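Local structure of malate oxidoreductase (Thermotoga maritima, 1VL6) at residues P162-V175 against V324-V338. The protein probably catalyses the NAD-dependent oxidative decarboxylation of malate to pyruvate and carbon dioxide, as malic enzymes do. Numbering follows the deposited sequence.
Sequences PVFHDDQQGTAVVV and VNNLLAFPGIMKGAV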
# COMPACT_ATOMS: atom_id res chain seq x y z
N PRO A 162 -20.86 11.47 -12.59
CA PRO A 162 -22.03 11.02 -11.87
C PRO A 162 -22.03 11.60 -10.46
O PRO A 162 -20.95 11.85 -9.89
CB PRO A 162 -21.86 9.47 -11.84
CG PRO A 162 -20.39 9.24 -12.00
CD PRO A 162 -19.98 10.36 -12.96
N VAL A 163 -23.23 11.85 -9.95
CA VAL A 163 -23.42 12.30 -8.60
C VAL A 163 -24.47 11.41 -7.99
O VAL A 163 -25.53 11.24 -8.56
CB VAL A 163 -23.96 13.70 -8.58
CG1 VAL A 163 -24.08 14.22 -7.15
CG2 VAL A 163 -23.11 14.64 -9.47
N PHE A 164 -24.15 10.88 -6.82
CA PHE A 164 -24.94 9.89 -6.12
C PHE A 164 -25.04 10.35 -4.68
O PHE A 164 -24.01 10.75 -4.12
CB PHE A 164 -24.19 8.58 -6.18
CG PHE A 164 -24.88 7.41 -5.51
CD1 PHE A 164 -26.02 6.84 -6.06
CD2 PHE A 164 -24.35 6.84 -4.37
CE1 PHE A 164 -26.63 5.75 -5.46
CE2 PHE A 164 -24.96 5.74 -3.75
CZ PHE A 164 -26.10 5.19 -4.30
N HIS A 165 -26.23 10.31 -4.09
CA HIS A 165 -26.41 10.52 -2.62
C HIS A 165 -26.98 9.26 -1.96
O HIS A 165 -28.15 8.92 -2.19
CB HIS A 165 -27.32 11.71 -2.36
CG HIS A 165 -27.50 12.04 -0.92
ND1 HIS A 165 -28.55 12.81 -0.48
CD2 HIS A 165 -26.79 11.72 0.18
CE1 HIS A 165 -28.47 12.96 0.84
NE2 HIS A 165 -27.41 12.29 1.26
N ASP A 166 -26.16 8.57 -1.18
CA ASP A 166 -26.58 7.33 -0.53
C ASP A 166 -27.94 7.32 0.08
O ASP A 166 -28.74 6.45 -0.21
CB ASP A 166 -25.69 7.01 0.65
CG ASP A 166 -24.52 6.28 0.26
OD1 ASP A 166 -23.53 6.91 -0.16
OD2 ASP A 166 -24.59 5.03 0.31
N ASP A 167 -28.14 8.22 1.01
CA ASP A 167 -29.33 8.20 1.86
C ASP A 167 -30.59 8.32 1.05
O ASP A 167 -31.65 7.90 1.49
CB ASP A 167 -29.26 9.33 2.88
CG ASP A 167 -28.05 9.18 3.81
OD1 ASP A 167 -28.24 8.25 4.65
OD2 ASP A 167 -26.92 9.83 3.70
N GLN A 168 -30.48 8.89 -0.13
CA GLN A 168 -31.57 8.99 -1.06
C GLN A 168 -31.60 7.78 -1.96
O GLN A 168 -32.53 6.99 -1.88
CB GLN A 168 -31.43 10.27 -1.90
CG GLN A 168 -31.56 11.61 -1.14
CD GLN A 168 -31.79 12.80 -2.09
OE1 GLN A 168 -32.75 12.80 -2.86
NE2 GLN A 168 -30.93 13.81 -2.01
N GLN A 169 -30.58 7.66 -2.82
CA GLN A 169 -30.63 6.70 -3.95
C GLN A 169 -30.22 5.28 -3.53
O GLN A 169 -30.80 4.29 -3.97
CB GLN A 169 -29.80 7.18 -5.18
CG GLN A 169 -30.26 8.57 -5.68
CD GLN A 169 -29.24 9.30 -6.53
OE1 GLN A 169 -28.14 9.56 -6.06
NE2 GLN A 169 -29.59 9.58 -7.79
N GLY A 170 -29.24 5.20 -2.66
CA GLY A 170 -28.79 3.91 -2.14
C GLY A 170 -29.85 3.27 -1.28
O GLY A 170 -30.21 2.10 -1.48
N THR A 171 -30.38 4.00 -0.33
CA THR A 171 -31.41 3.44 0.51
C THR A 171 -32.57 3.01 -0.31
O THR A 171 -33.14 1.97 -0.05
CB THR A 171 -31.92 4.44 1.49
OG1 THR A 171 -30.84 4.95 2.26
CG2 THR A 171 -32.85 3.77 2.52
N ALA A 172 -32.96 3.83 -1.28
CA ALA A 172 -34.10 3.47 -2.12
C ALA A 172 -33.82 2.18 -2.92
O ALA A 172 -34.67 1.34 -3.06
CB ALA A 172 -34.45 4.61 -3.05
N VAL A 173 -32.60 2.02 -3.42
CA VAL A 173 -32.25 0.82 -4.19
C VAL A 173 -32.35 -0.44 -3.33
O VAL A 173 -33.01 -1.41 -3.71
CB VAL A 173 -30.87 0.94 -4.81
CG1 VAL A 173 -30.36 -0.40 -5.34
CG2 VAL A 173 -30.92 1.93 -5.93
N VAL A 174 -31.73 -0.41 -2.17
CA VAL A 174 -31.72 -1.57 -1.33
C VAL A 174 -33.11 -1.85 -0.76
O VAL A 174 -33.53 -3.01 -0.70
CB VAL A 174 -30.70 -1.42 -0.21
CG1 VAL A 174 -30.63 -2.67 0.61
CG2 VAL A 174 -29.35 -1.19 -0.79
N VAL A 175 -33.84 -0.83 -0.36
CA VAL A 175 -35.20 -1.06 0.18
C VAL A 175 -36.07 -1.71 -0.91
O VAL A 175 -36.80 -2.64 -0.64
CB VAL A 175 -35.82 0.25 0.60
CG1 VAL A 175 -37.31 0.11 0.87
CG2 VAL A 175 -35.09 0.83 1.85
N VAL A 324 -31.22 -4.24 5.76
CA VAL A 324 -31.31 -3.38 4.58
C VAL A 324 -30.24 -2.30 4.71
O VAL A 324 -30.38 -1.40 5.49
CB VAL A 324 -32.69 -2.75 4.56
CG1 VAL A 324 -32.87 -1.78 3.37
CG2 VAL A 324 -33.70 -3.90 4.51
N ASN A 325 -29.14 -2.43 4.03
CA ASN A 325 -28.10 -1.44 4.17
C ASN A 325 -27.42 -1.01 2.87
O ASN A 325 -27.20 -1.80 1.98
CB ASN A 325 -27.07 -1.80 5.24
CG ASN A 325 -26.01 -2.62 4.71
OD1 ASN A 325 -26.30 -3.60 4.09
ND2 ASN A 325 -24.75 -2.23 4.94
N ASN A 326 -27.23 0.30 2.79
CA ASN A 326 -26.70 1.04 1.65
C ASN A 326 -25.47 0.43 1.05
O ASN A 326 -25.25 0.57 -0.14
CB ASN A 326 -26.34 2.46 2.16
CG ASN A 326 -27.57 3.32 2.29
OD1 ASN A 326 -28.69 2.82 2.27
ND2 ASN A 326 -27.38 4.62 2.36
N LEU A 327 -24.70 -0.27 1.88
CA LEU A 327 -23.45 -0.87 1.47
C LEU A 327 -23.62 -1.88 0.36
O LEU A 327 -22.68 -2.11 -0.40
CB LEU A 327 -22.73 -1.51 2.65
CG LEU A 327 -21.37 -2.13 2.35
CD1 LEU A 327 -20.40 -1.16 1.74
CD2 LEU A 327 -20.81 -2.73 3.65
N LEU A 328 -24.77 -2.50 0.26
CA LEU A 328 -24.98 -3.42 -0.84
C LEU A 328 -25.05 -2.71 -2.17
O LEU A 328 -24.87 -3.35 -3.22
CB LEU A 328 -26.29 -4.18 -0.66
CG LEU A 328 -26.35 -5.13 0.52
CD1 LEU A 328 -27.78 -5.51 0.82
CD2 LEU A 328 -25.55 -6.35 0.20
N ALA A 329 -25.31 -1.39 -2.14
CA ALA A 329 -25.62 -0.64 -3.39
C ALA A 329 -24.50 0.26 -3.86
O ALA A 329 -24.12 0.22 -5.04
CB ALA A 329 -26.86 0.17 -3.20
N PHE A 330 -23.97 1.10 -2.97
CA PHE A 330 -23.06 2.16 -3.44
C PHE A 330 -21.75 1.69 -4.10
O PHE A 330 -21.30 2.30 -5.03
CB PHE A 330 -22.83 3.23 -2.37
CG PHE A 330 -21.97 2.82 -1.21
CD1 PHE A 330 -20.59 2.67 -1.34
CD2 PHE A 330 -22.54 2.68 0.06
CE1 PHE A 330 -19.80 2.33 -0.25
CE2 PHE A 330 -21.76 2.32 1.16
CZ PHE A 330 -20.40 2.14 1.01
N PRO A 331 -21.12 0.62 -3.65
CA PRO A 331 -19.87 0.27 -4.28
C PRO A 331 -20.06 -0.03 -5.77
O PRO A 331 -19.33 0.50 -6.63
CB PRO A 331 -19.38 -0.92 -3.47
CG PRO A 331 -20.09 -0.76 -2.16
CD PRO A 331 -21.43 -0.28 -2.53
N GLY A 332 -21.04 -0.87 -6.08
CA GLY A 332 -21.26 -1.28 -7.47
C GLY A 332 -21.77 -0.14 -8.30
O GLY A 332 -21.34 0.03 -9.43
N ILE A 333 -22.69 0.63 -7.75
CA ILE A 333 -23.30 1.72 -8.48
C ILE A 333 -22.26 2.74 -8.86
O ILE A 333 -22.18 3.17 -10.01
CB ILE A 333 -24.31 2.41 -7.61
CG1 ILE A 333 -25.52 1.49 -7.37
CG2 ILE A 333 -24.69 3.73 -8.29
CD1 ILE A 333 -26.73 2.17 -6.75
N MSE A 334 -21.45 3.13 -7.89
CA MSE A 334 -20.45 4.14 -8.10
C MSE A 334 -19.39 3.68 -9.06
O MSE A 334 -18.91 4.45 -9.91
CB MSE A 334 -19.80 4.48 -6.78
CG MSE A 334 -19.18 5.87 -6.73
SE MSE A 334 -20.54 7.35 -6.72
CE MSE A 334 -19.66 8.34 -7.91
N LYS A 335 -19.00 2.42 -8.95
CA LYS A 335 -18.01 1.92 -9.81
C LYS A 335 -18.55 1.87 -11.24
O LYS A 335 -17.88 2.19 -12.20
CB LYS A 335 -17.59 0.55 -9.35
CG LYS A 335 -16.30 0.06 -10.04
CD LYS A 335 -15.98 -1.32 -9.49
CE LYS A 335 -14.67 -1.89 -10.07
NZ LYS A 335 -14.90 -3.30 -10.39
N GLY A 336 -19.77 1.44 -11.41
CA GLY A 336 -20.33 1.36 -12.74
C GLY A 336 -20.46 2.72 -13.35
O GLY A 336 -20.01 2.94 -14.49
N ALA A 337 -21.01 3.63 -12.57
CA ALA A 337 -21.29 4.97 -13.04
C ALA A 337 -20.03 5.73 -13.41
O ALA A 337 -19.98 6.46 -14.41
CB ALA A 337 -22.04 5.74 -11.96
N VAL A 338 -19.01 5.59 -12.60
CA VAL A 338 -17.79 6.35 -12.84
C VAL A 338 -17.08 5.86 -14.09
O VAL A 338 -16.50 6.66 -14.80
CB VAL A 338 -16.86 6.26 -11.63
CG1 VAL A 338 -15.46 6.71 -12.00
CG2 VAL A 338 -17.42 7.09 -10.52
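Phe-164 lays one face of its ring on CG2 of Ile-333, packing an edge strand, 163-165, of the chain's four-stranded parallel sheet against helix 330-338. The two run nearly antiparallel, their axes 9.8 Å apart, in the malic enzyme fold, where helix 166-175 leads from this strand toward the probable Rossmann-type NAD-binding domain. With CG anti to the backbone N (chi1 -180°), the phenyl reaches the helix: CE1 meets Ile-333 CD1 at 3.8 Å and CE2 meets CB of Phe-330. The bent chain of Met-334, a selenomethionine, brings SE obliquely to the same ring, 5.4 Å from its centroid, a Met-aromatic contact. A leucine in place of Phe-164 would lack the ring face under Ile-333 CG2 and the aromatic partner of SE, and would probably leave a gap between Ile-333 and Phe-330. Toward the strand's start, Pro-162 CB abuts Ala-337 CB, and its CG also touches CG2 of Val-338. Past the opposite end of the strand, Val-174 divides its branches: CG1 packs on Val-324 CG1 at 3.7 Å, while CG2 meets the methyl of Ala-329. At Gly-170 helix 166-175 passes near Asn-326, their CA atoms 5.2 Å apart. Polar groups gather beyond this apolar core. OD2 of Asp-166 lies beside CD2 of Phe-330, the carboxylate steeply inclined to the ring, while OD1 forms a salt bridge with Lys-99 and a hydrogen bond with Asn-139. Lys-99 also makes a cation-pi contact with Phe-330, which links carboxylate and ring through helix 89-107. At the outer edge the hydroxyl of Thr-171 has two acceptors within reach for its one proton: Asn-326 OD1 at 3.0 Å from OG1, and the backbone O of Asp-167 at 3.2 Å from it.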